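Local atomic coordinates of ECF RNA polymerase sigma factor SigK (Mycobacterium tuberculosis, PDB entry 4NQW), a protein that probably directs RNA polymerase to specific promoters as an extracytoplasmic-function sigma factor held inactive by an anti-sigma factor until released by regulated proteolysis. Residues D48-R53 and A95-M100; S52-L57 and Q73-E78; G56-V61 and R103-R108. All coordinates share one frame; numbering follows the deposited sequence.

Interaction 1 of 3, residues D48-R53 and A95-M100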
loop_
_atom_site.group_PDB
_atom_site.type_symbol
_atom_site.label_atom_id
_atom_site.label_comp_id
_atom_site.label_asym_id
_atom_site.label_seq_id
_atom_site.Cartn_x
_atom_site.Cartn_y
_atom_site.Cartn_z
ATOM N N ASP A 48 0.241 -16.839 6.622
ATOM C CA ASP A 48 1.624 -17.306 6.810
ATOM C C ASP A 48 2.603 -16.772 5.762
ATOM O O ASP A 48 3.756 -16.481 6.081
ATOM C CB ASP A 48 1.690 -18.843 6.818
ATOM C CG ASP A 48 1.407 -19.444 8.188
ATOM O OD1 ASP A 48 1.556 -18.737 9.209
ATOM O OD2 ASP A 48 1.043 -20.640 8.245
ATOM N N HIS A 49 2.142 -16.647 4.520
ATOM C CA HIS A 49 3.005 -16.240 3.413
ATOM C C HIS A 49 3.181 -14.717 3.319
ATOM O O HIS A 49 4.152 -14.243 2.724
ATOM C CB HIS A 49 2.459 -16.792 2.087
ATOM C CG HIS A 49 3.519 -17.082 1.071
ATOM N ND1 HIS A 49 4.517 -18.009 1.283
ATOM C CD2 HIS A 49 3.731 -16.579 -0.169
ATOM C CE1 HIS A 49 5.303 -18.057 0.223
ATOM N NE2 HIS A 49 4.848 -17.201 -0.673
ATOM N N THR A 50 2.251 -13.962 3.908
ATOM C CA THR A 50 2.252 -12.497 3.811
ATOM C C THR A 50 2.569 -11.748 5.116
ATOM O O THR A 50 2.854 -10.549 5.083
ATOM C CB THR A 50 0.889 -11.986 3.300
ATOM O OG1 THR A 50 -0.152 -12.378 4.207
ATOM C CG2 THR A 50 0.587 -12.539 1.913
ATOM N N LYS A 51 2.534 -12.445 6.249
ATOM C CA LYS A 51 2.570 -11.792 7.567
ATOM C C LYS A 51 3.792 -10.905 7.831
ATOM O O LYS A 51 3.656 -9.832 8.421
ATOM C CB LYS A 51 2.422 -12.821 8.699
ATOM C CG LYS A 51 3.527 -13.865 8.788
ATOM C CD LYS A 51 3.189 -14.914 9.836
ATOM C CE LYS A 51 4.030 -16.171 9.689
ATOM N NZ LYS A 51 5.450 -15.942 10.062
ATOM N N SER A 52 4.972 -11.346 7.400
ATOM C CA SER A 52 6.199 -10.583 7.640
ATOM C C SER A 52 6.224 -9.262 6.860
ATOM O O SER A 52 6.772 -8.262 7.332
ATOM C CB SER A 52 7.440 -11.420 7.306
ATOM O OG SER A 52 7.518 -11.691 5.918
ATOM N N ARG A 53 5.628 -9.261 5.672
ATOM C CA ARG A 53 5.551 -8.051 4.856
ATOM C C ARG A 53 4.493 -7.073 5.376
ATOM O O ARG A 53 4.713 -5.860 5.361
ATOM C CB ARG A 53 5.302 -8.402 3.386
ATOM C CG ARG A 53 6.540 -8.944 2.683
ATOM C CD ARG A 53 6.356 -9.092 1.178
ATOM N NE ARG A 53 6.238 -10.487 0.754
ATOM C CZ ARG A 53 5.117 -11.209 0.783
ATOM N NH1 ARG A 53 3.979 -10.689 1.229
ATOM N NH2 ARG A 53 5.136 -12.470 0.368
ATOM N N ALA A 95 -0.923 -6.884 -3.677
ATOM C CA ALA A 95 -1.176 -5.446 -3.757
ATOM C C ALA A 95 -2.456 -5.053 -3.023
ATOM O O ALA A 95 -2.500 -4.027 -2.345
ATOM C CB ALA A 95 -1.249 -5.004 -5.212
ATOM N N TRP A 96 -3.490 -5.875 -3.168
ATOM C CA TRP A 96 -4.766 -5.674 -2.479
ATOM C C TRP A 96 -4.573 -5.675 -0.960
ATOM O O TRP A 96 -5.141 -4.841 -0.254
ATOM C CB TRP A 96 -5.738 -6.779 -2.900
ATOM C CG TRP A 96 -7.144 -6.642 -2.403
ATOM C CD1 TRP A 96 -8.137 -5.883 -2.950
ATOM C CD2 TRP A 96 -7.729 -7.326 -1.289
ATOM N NE1 TRP A 96 -9.299 -6.037 -2.232
ATOM C CE2 TRP A 96 -9.076 -6.918 -1.207
ATOM C CE3 TRP A 96 -7.241 -8.234 -0.344
ATOM C CZ2 TRP A 96 -9.942 -7.387 -0.219
ATOM C CZ3 TRP A 96 -8.104 -8.703 0.638
ATOM C CH2 TRP A 96 -9.440 -8.279 0.691
ATOM N N LEU A 97 -3.751 -6.603 -0.472
ATOM C CA LEU A 97 -3.467 -6.735 0.958
ATOM C C LEU A 97 -2.586 -5.600 1.486
ATOM O O LEU A 97 -2.909 -4.980 2.499
ATOM C CB LEU A 97 -2.795 -8.085 1.238
ATOM C CG LEU A 97 -2.279 -8.355 2.656
ATOM C CD1 LEU A 97 -3.428 -8.466 3.642
ATOM C CD2 LEU A 97 -1.438 -9.624 2.674
ATOM N N LEU A 98 -1.466 -5.340 0.813
ATOM C CA LEU A 98 -0.528 -4.317 1.289
ATOM C C LEU A 98 -1.105 -2.905 1.201
ATOM O O LEU A 98 -0.799 -2.056 2.034
ATOM C CB LEU A 98 0.815 -4.387 0.548
ATOM C CG LEU A 98 1.913 -5.234 1.203
ATOM C CD1 LEU A 98 2.246 -4.746 2.603
ATOM C CD2 LEU A 98 1.521 -6.695 1.246
ATOM N N THR A 99 -1.943 -2.664 0.198
ATOM C CA THR A 99 -2.592 -1.365 0.032
ATOM C C THR A 99 -3.563 -1.073 1.177
ATOM O O THR A 99 -3.589 0.043 1.698
ATOM C CB THR A 99 -3.341 -1.287 -1.310
ATOM O OG1 THR A 99 -2.420 -1.525 -2.381
ATOM C CG2 THR A 99 -3.986 0.080 -1.498
ATOM N N MET A 100 -4.358 -2.068 1.565
ATOM C CA MET A 100 -5.292 -1.897 2.681
ATOM C C MET A 100 -4.558 -1.819 4.022
ATOM O O MET A 100 -5.024 -1.154 4.946
ATOM C CB MET A 100 -6.357 -3.004 2.693
ATOM C CG MET A 100 -5.859 -4.405 3.011
ATOM S SD MET A 100 -7.189 -5.544 3.446
ATOM C CE MET A 100 -8.216 -5.466 1.979
#
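Leu97 drives one methyl, CD2, into the side chain of Thr50, and this pair makes the closest touch between residues 48-53 and 95-100. The methyl sits astride the threonine branch point: Leu97 CD2 lies 3.4 Å from Thr50 CB and 3.6 Å from Thr50 CG2, and it grazes Thr50 OG1 as well, the two side chains meeting at a slant. A chi1 of 174° swings CG of Leu97 away from its own backbone N and carries the side chain out from its helix toward this spot. One turn further along helix 42-62, Arg53 and Leu98 bury at least as much surface, and here the nearest partner is backbone rather than side chain: Leu98 CD1 rests 3.9 Å from the carbonyl O of Arg53. The long side chain of Arg53 folds back over its own helix, so that Thr50 CG2 meets the edge of the guanidinium within its plane.

What positions the threonine is its hydroxyl. A chi1 of 60° sets Thr50 OG1 between the backbone N and the carbonyl carbon, where it is hydrogen-bonded to Phe46 O, one turn earlier, and to the hydroxyl of Tyr76. This buried polar atom therefore has partners of its own, and Leu97 meets it through van der Waals contact.

Leu97 also packs on Ile75, Tyr76 and Val79 of helix 65-82, while Leu28 of helix 28-34 touches Thr50; the contact thus lies buried where helices 42-62, 65-82 and 93-111 converge.

Interaction 2 of 3, residues S52-L57 and Q73-E78. With CD (cadmium ion), chain F.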
loop_
_atom_site.group_PDB
_atom_site.type_symbol
_atom_site.label_atom_id
_atom_site.label_comp_id
_atom_site.label_asym_id
_atom_site.label_seq_id
_atom_site.Cartn_x
_atom_site.Cartn_y
_atom_site.Cartn_z
ATOM N N SER A 52 4.972 -11.346 7.400
ATOM C CA SER A 52 6.199 -10.583 7.640
ATOM C C SER A 52 6.224 -9.262 6.860
ATOM O O SER A 52 6.772 -8.262 7.332
ATOM C CB SER A 52 7.440 -11.420 7.306
ATOM O OG SER A 52 7.518 -11.691 5.918
ATOM N N ARG A 53 5.628 -9.261 5.672
ATOM C CA ARG A 53 5.551 -8.051 4.856
ATOM C C ARG A 53 4.493 -7.073 5.376
ATOM O O ARG A 53 4.713 -5.860 5.361
ATOM C CB ARG A 53 5.302 -8.402 3.386
ATOM C CG ARG A 53 6.540 -8.944 2.683
ATOM C CD ARG A 53 6.356 -9.092 1.178
ATOM N NE ARG A 53 6.238 -10.487 0.754
ATOM C CZ ARG A 53 5.117 -11.209 0.783
ATOM N NH1 ARG A 53 3.979 -10.689 1.229
ATOM N NH2 ARG A 53 5.136 -12.470 0.368
ATOM N N VAL A 54 3.355 -7.586 5.844
ATOM C CA VAL A 54 2.320 -6.717 6.418
ATOM C C VAL A 54 2.781 -6.143 7.758
ATOM O O VAL A 54 2.746 -4.929 7.967
ATOM C CB VAL A 54 0.979 -7.451 6.614
ATOM C CG1 VAL A 54 -0.008 -6.563 7.363
ATOM C CG2 VAL A 54 0.401 -7.862 5.269
ATOM N N TYR A 55 3.211 -7.023 8.659
ATOM C CA TYR A 55 3.658 -6.607 9.992
ATOM C C TYR A 55 4.839 -5.640 9.917
ATOM O O TYR A 55 4.889 -4.657 10.656
ATOM C CB TYR A 55 4.039 -7.825 10.832
ATOM C CG TYR A 55 4.445 -7.486 12.245
ATOM C CD1 TYR A 55 3.504 -7.052 13.173
ATOM C CD2 TYR A 55 5.769 -7.611 12.660
ATOM C CE1 TYR A 55 3.870 -6.745 14.473
ATOM C CE2 TYR A 55 6.144 -7.307 13.956
ATOM C CZ TYR A 55 5.191 -6.877 14.857
ATOM O OH TYR A 55 5.558 -6.574 16.143
ATOM N N GLY A 56 5.778 -5.930 9.019
ATOM C CA GLY A 56 6.941 -5.074 8.805
ATOM C C GLY A 56 6.593 -3.688 8.297
ATOM O O GLY A 56 7.214 -2.700 8.697
ATOM N N LEU A 57 5.602 -3.607 7.413
ATOM C CA LEU A 57 5.149 -2.318 6.901
ATOM C C LEU A 57 4.490 -1.513 8.013
ATOM O O LEU A 57 4.805 -0.341 8.209
ATOM C CB LEU A 57 4.171 -2.491 5.732
ATOM C CG LEU A 57 3.553 -1.190 5.200
ATOM C CD1 LEU A 57 4.625 -0.188 4.791
ATOM C CD2 LEU A 57 2.627 -1.478 4.032
ATOM N N GLN A 73 -3.888 -7.297 13.129
ATOM C CA GLN A 73 -5.109 -8.079 13.355
ATOM C C GLN A 73 -6.295 -7.495 12.601
ATOM O O GLN A 73 -7.038 -8.223 11.944
ATOM C CB GLN A 73 -5.470 -8.123 14.839
ATOM C CG GLN A 73 -4.607 -9.036 15.680
ATOM C CD GLN A 73 -5.079 -9.084 17.121
ATOM O OE1 GLN A 73 -5.201 -8.049 17.778
ATOM N NE2 GLN A 73 -5.357 -10.281 17.615
ATOM N N GLU A 74 -6.477 -6.182 12.725
ATOM C CA GLU A 74 -7.552 -5.483 12.026
ATOM C C GLU A 74 -7.453 -5.712 10.522
ATOM O O GLU A 74 -8.466 -5.908 9.854
ATOM C CB GLU A 74 -7.512 -3.982 12.328
ATOM C CG GLU A 74 -7.938 -3.610 13.741
ATOM C CD GLU A 74 -7.780 -2.127 14.044
ATOM O OE1 GLU A 74 -7.420 -1.348 13.133
ATOM O OE2 GLU A 74 -8.015 -1.737 15.206
ATOM N N ILE A 75 -6.225 -5.697 10.004
ATOM C CA ILE A 75 -5.976 -5.873 8.571
ATOM C C ILE A 75 -6.438 -7.248 8.100
ATOM O O ILE A 75 -7.178 -7.349 7.126
ATOM C CB ILE A 75 -4.485 -5.656 8.220
ATOM C CG1 ILE A 75 -4.112 -4.185 8.424
ATOM C CG2 ILE A 75 -4.207 -6.044 6.774
ATOM C CD1 ILE A 75 -2.627 -3.912 8.559
ATOM N N TYR A 76 -6.020 -8.300 8.797
ATOM C CA TYR A 76 -6.404 -9.665 8.420
ATOM C C TYR A 76 -7.867 -9.993 8.735
ATOM O O TYR A 76 -8.442 -10.890 8.114
ATOM C CB TYR A 76 -5.454 -10.695 9.038
ATOM C CG TYR A 76 -4.118 -10.714 8.338
ATOM C CD1 TYR A 76 -2.999 -10.111 8.903
ATOM C CD2 TYR A 76 -3.981 -11.307 7.089
ATOM C CE1 TYR A 76 -1.776 -10.114 8.250
ATOM C CE2 TYR A 76 -2.766 -11.314 6.428
ATOM C CZ TYR A 76 -1.667 -10.717 7.012
ATOM O OH TYR A 76 -0.459 -10.730 6.356
ATOM N N LEU A 77 -8.471 -9.267 9.675
ATOM C CA LEU A 77 -9.921 -9.360 9.881
ATOM C C LEU A 77 -10.642 -8.782 8.660
ATOM O O LEU A 77 -11.613 -9.365 8.187
ATOM C CB LEU A 77 -10.356 -8.644 11.170
ATOM C CG LEU A 77 -11.775 -8.867 11.733
ATOM C CD1 LEU A 77 -12.857 -8.190 10.897
ATOM C CD2 LEU A 77 -12.098 -10.344 11.915
ATOM N N GLU A 78 -10.159 -7.652 8.141
ATOM C CA GLU A 78 -10.730 -7.076 6.915
ATOM C C GLU A 78 -10.497 -7.980 5.704
ATOM O O GLU A 78 -11.369 -8.091 4.844
ATOM C CB GLU A 78 -10.192 -5.667 6.626
ATOM C CG GLU A 78 -10.832 -5.036 5.389
ATOM C CD GLU A 78 -10.436 -3.592 5.143
ATOM O OE1 GLU A 78 -10.839 -3.045 4.095
ATOM O OE2 GLU A 78 -9.729 -2.993 5.979
HETATM CD CD CD F . -10.252 -0.615 4.701
HETATM O O HOH W 1 -12.745 0.482 5.072
#
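Val54 meets Ile75 and Tyr76 in a buried, largely apolar contact between helix 42-62 and helix 65-82, inside domain 2 of the sigma factor. Both methyls of Val54 are engaged. CG1, which a chi1 of 173° places beside the carbonyl carbon, faces the end of Ile75 and also skirts the Tyr76 ring; valine and isoleucine meet tip to tip with Val54 CG1 3.9 Å from Ile75 CD1. CG2 meets the hydroxyl end of the tyrosine: Val54 CG2 lies 3.2 Å from Tyr76 OH and 3.9 Å from Tyr76 CZ, approaching the ring obliquely. Val54 CB is also near the phenol oxygen, so the valine branch packs against this end of the ring.

Although its CB does not point at the other helix, Tyr76 reaches across because the ring is long. Its hydroxyl is hydrogen-bonded to the side chain of Thr50, one turn before Val54, which ties down the far end of the ring in an apolar setting. Tyr47 packs edge-to-face with the same ring.

Outside this core, Glu78 extends to a cadmium ion and binds it with both carboxylate oxygens, Glu78 OE1 at 2.6 Å and Glu78 OE2 at 2.8 Å from the metal, where a water is a further ligand. Arg104 of helix 93-111 joins Glu74 and Glu78, one turn apart. Gln73 belongs to the motif that contacts the polymerase subunit RpoC, so the helix presents a core-enzyme-binding surface while its inner residues pack into the helical bundle of sigma-70 region 2.

Interaction 3 of 3, residues G56-V61 and R103-R108. With CD (cadmium ion), chain L; CD (cadmium ion), chain C.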
loop_
_atom_site.group_PDB
_atom_site.type_symbol
_atom_site.label_atom_id
_atom_site.label_comp_id
_atom_site.label_asym_id
_atom_site.label_seq_id
_atom_site.Cartn_x
_atom_site.Cartn_y
_atom_site.Cartn_z
ATOM N N GLY A 56 5.778 -5.930 9.019
ATOM C CA GLY A 56 6.941 -5.074 8.805
ATOM C C GLY A 56 6.593 -3.688 8.297
ATOM O O GLY A 56 7.214 -2.700 8.697
ATOM N N LEU A 57 5.602 -3.607 7.413
ATOM C CA LEU A 57 5.149 -2.318 6.901
ATOM C C LEU A 57 4.490 -1.513 8.013
ATOM O O LEU A 57 4.805 -0.341 8.209
ATOM C CB LEU A 57 4.171 -2.491 5.732
ATOM C CG LEU A 57 3.553 -1.190 5.200
ATOM C CD1 LEU A 57 4.625 -0.188 4.791
ATOM C CD2 LEU A 57 2.627 -1.478 4.032
ATOM N N VAL A 58 3.577 -2.155 8.739
ATOM C CA VAL A 58 2.879 -1.509 9.848
ATOM C C VAL A 58 3.879 -1.027 10.905
ATOM O O VAL A 58 3.820 0.129 11.332
ATOM C CB VAL A 58 1.824 -2.446 10.470
ATOM C CG1 VAL A 58 1.249 -1.849 11.744
ATOM C CG2 VAL A 58 0.704 -2.712 9.473
ATOM N N MET A 59 4.793 -1.908 11.312
ATOM C CA MET A 59 5.881 -1.529 12.227
ATOM C C MET A 59 6.617 -0.286 11.739
ATOM O O MET A 59 6.861 0.639 12.509
ATOM C CB MET A 59 6.895 -2.675 12.406
ATOM C CG MET A 59 6.709 -3.512 13.664
ATOM S SD MET A 59 6.630 -2.557 15.199
ATOM C CE MET A 59 8.095 -1.533 15.084
ATOM N N ARG A 60 6.965 -0.275 10.457
ATOM C CA ARG A 60 7.679 0.844 9.856
ATOM C C ARG A 60 6.918 2.163 10.003
ATOM O O ARG A 60 7.515 3.189 10.329
ATOM C CB ARG A 60 7.960 0.555 8.374
ATOM C CG ARG A 60 8.691 1.662 7.630
ATOM C CD ARG A 60 10.071 1.933 8.212
ATOM N NE ARG A 60 10.299 3.370 8.382
ATOM C CZ ARG A 60 10.967 4.155 7.537
ATOM N NH1 ARG A 60 11.514 3.670 6.422
ATOM N NH2 ARG A 60 11.095 5.448 7.814
ATOM N N VAL A 61 5.607 2.126 9.768
ATOM C CA VAL A 61 4.773 3.330 9.798
ATOM C C VAL A 61 4.469 3.777 11.230
ATOM O O VAL A 61 4.637 4.950 11.562
ATOM C CB VAL A 61 3.448 3.121 9.026
ATOM C CG1 VAL A 61 2.547 4.344 9.144
ATOM C CG2 VAL A 61 3.728 2.823 7.561
ATOM N N ARG A 103 -3.046 1.757 4.088
ATOM C CA ARG A 103 -4.138 2.694 4.320
ATOM C C ARG A 103 -4.511 2.729 5.800
ATOM O O ARG A 103 -4.765 3.800 6.351
ATOM C CB ARG A 103 -5.354 2.306 3.476
ATOM C CG ARG A 103 -6.570 3.203 3.664
ATOM C CD ARG A 103 -7.804 2.593 3.024
ATOM N NE ARG A 103 -9.024 3.306 3.405
ATOM C CZ ARG A 103 -9.689 4.162 2.631
ATOM N NH1 ARG A 103 -9.280 4.432 1.397
ATOM N NH2 ARG A 103 -10.787 4.750 3.092
ATOM N N ARG A 104 -4.529 1.558 6.434
ATOM C CA ARG A 104 -4.909 1.441 7.840
ATOM C C ARG A 104 -3.836 2.008 8.769
ATOM O O ARG A 104 -4.151 2.709 9.728
ATOM C CB ARG A 104 -5.200 -0.022 8.195
ATOM C CG ARG A 104 -5.946 -0.208 9.506
ATOM C CD ARG A 104 -6.438 -1.637 9.659
ATOM N NE ARG A 104 -7.614 -1.915 8.832
ATOM C CZ ARG A 104 -8.882 -1.828 9.240
ATOM N NH1 ARG A 104 -9.184 -1.459 10.480
ATOM N NH2 ARG A 104 -9.865 -2.110 8.394
ATOM N N ALA A 105 -2.571 1.704 8.478
ATOM C CA ALA A 105 -1.449 2.207 9.273
ATOM C C ALA A 105 -1.310 3.728 9.176
ATOM O O ALA A 105 -1.139 4.409 10.190
ATOM C CB ALA A 105 -0.156 1.538 8.840
ATOM N N VAL A 106 -1.378 4.252 7.953
ATOM C CA VAL A 106 -1.282 5.695 7.716
ATOM C C VAL A 106 -2.430 6.428 8.408
ATOM O O VAL A 106 -2.222 7.463 9.043
ATOM C CB VAL A 106 -1.262 6.013 6.200
ATOM C CG1 VAL A 106 -1.673 7.455 5.920
ATOM C CG2 VAL A 106 0.119 5.726 5.624
ATOM N N ASP A 107 -3.636 5.885 8.280
ATOM C CA ASP A 107 -4.799 6.412 8.989
ATOM C C ASP A 107 -4.541 6.509 10.497
ATOM O O ASP A 107 -4.883 7.510 11.130
ATOM C CB ASP A 107 -6.021 5.531 8.716
ATOM C CG ASP A 107 -7.172 5.827 9.651
ATOM O OD1 ASP A 107 -7.197 5.261 10.767
ATOM O OD2 ASP A 107 -8.057 6.616 9.264
ATOM N N ARG A 108 -3.941 5.461 11.057
ATOM C CA ARG A 108 -3.596 5.410 12.482
ATOM C C ARG A 108 -2.733 6.603 12.898
ATOM O O ARG A 108 -2.936 7.183 13.964
ATOM C CB ARG A 108 -2.843 4.112 12.799
ATOM C CG ARG A 108 -3.240 3.442 14.102
ATOM C CD ARG A 108 -4.604 2.777 13.991
ATOM N NE ARG A 108 -4.699 1.559 14.795
ATOM C CZ ARG A 108 -4.786 1.522 16.125
ATOM N NH1 ARG A 108 -4.781 2.641 16.846
ATOM N NH2 ARG A 108 -4.869 0.347 16.742
HETATM CD CD CD L . -8.397 8.176 7.455
HETATM CD CD CD C . -8.823 6.257 12.293
HETATM O O HOH W 2 -7.153 5.358 14.247
#
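Helices 42-62 and 93-111 run nearly parallel here, the axes of residues 56-61 and 103-108 inclined by 17° and 9.4 Å apart at their closest, with the CA atoms of Val58 and Ala105 only 5.7 Å apart. The small side chain at position 105 suits this close approach of the backbones. Ala105 CB points to the other helix and meets Val61, lying 3.9 Å from Val61 CG1. That methyl lies alongside the alanine and reaches its main chain too, with Val61 CG1 3.8 Å from Ala105 O; a chi1 of 176° turns it away from the valine's own N. Val61 CG1 then passes on toward the next residue, where Val106 CG2 is a looser neighbour at 4.5 Å. On the preceding turn Val58 CG2 comes to 4.4 Å from Ala105 CB, so two valines of one helix flank a single methyl of the other.

Val58 also packs on Ser68 and Ile75 of helix 65-82, and Val61 on Val109, which extends the apolar seam along helix 93-111. Polar groups lie on other sides of the helices. Asp107 spreads its carboxylate between two cadmium ions, with Asp107 OD1 2.4 Å from one and Asp107 OD2 equally far from the other; an acidic side chain of another protein chain shares the ion at OD2.

No hydrogen bond or ion pair crosses between the segments, which implies that their union rests on apolar packing, made possible by the near approach of the backbones at Ala105, while Asp107 binds cadmium and the end of Arg104 leads away from helix 42-62.

All three contacts are buried, and helix 42-62 takes part in each. Interactions 1 and 3 join it to helix 93-111 at successive levels, while interaction 2 joins it to helix 65-82, so three helices of domain 2 share one interior. Interactions 1 and 2 each bring a hydroxyl into an apolar setting, and the two hydroxyls, of Thr50 and Tyr76, pair with each other; the side chains that meet in interaction 3 are valine and alanine alone. Leu57 against Leu98 bridges interactions 1 and 3. At the periphery, Arg104 pairs with Glu74 and Glu78, linking interactions 2 and 3 through charge, and cadmium binds acidic residues of both.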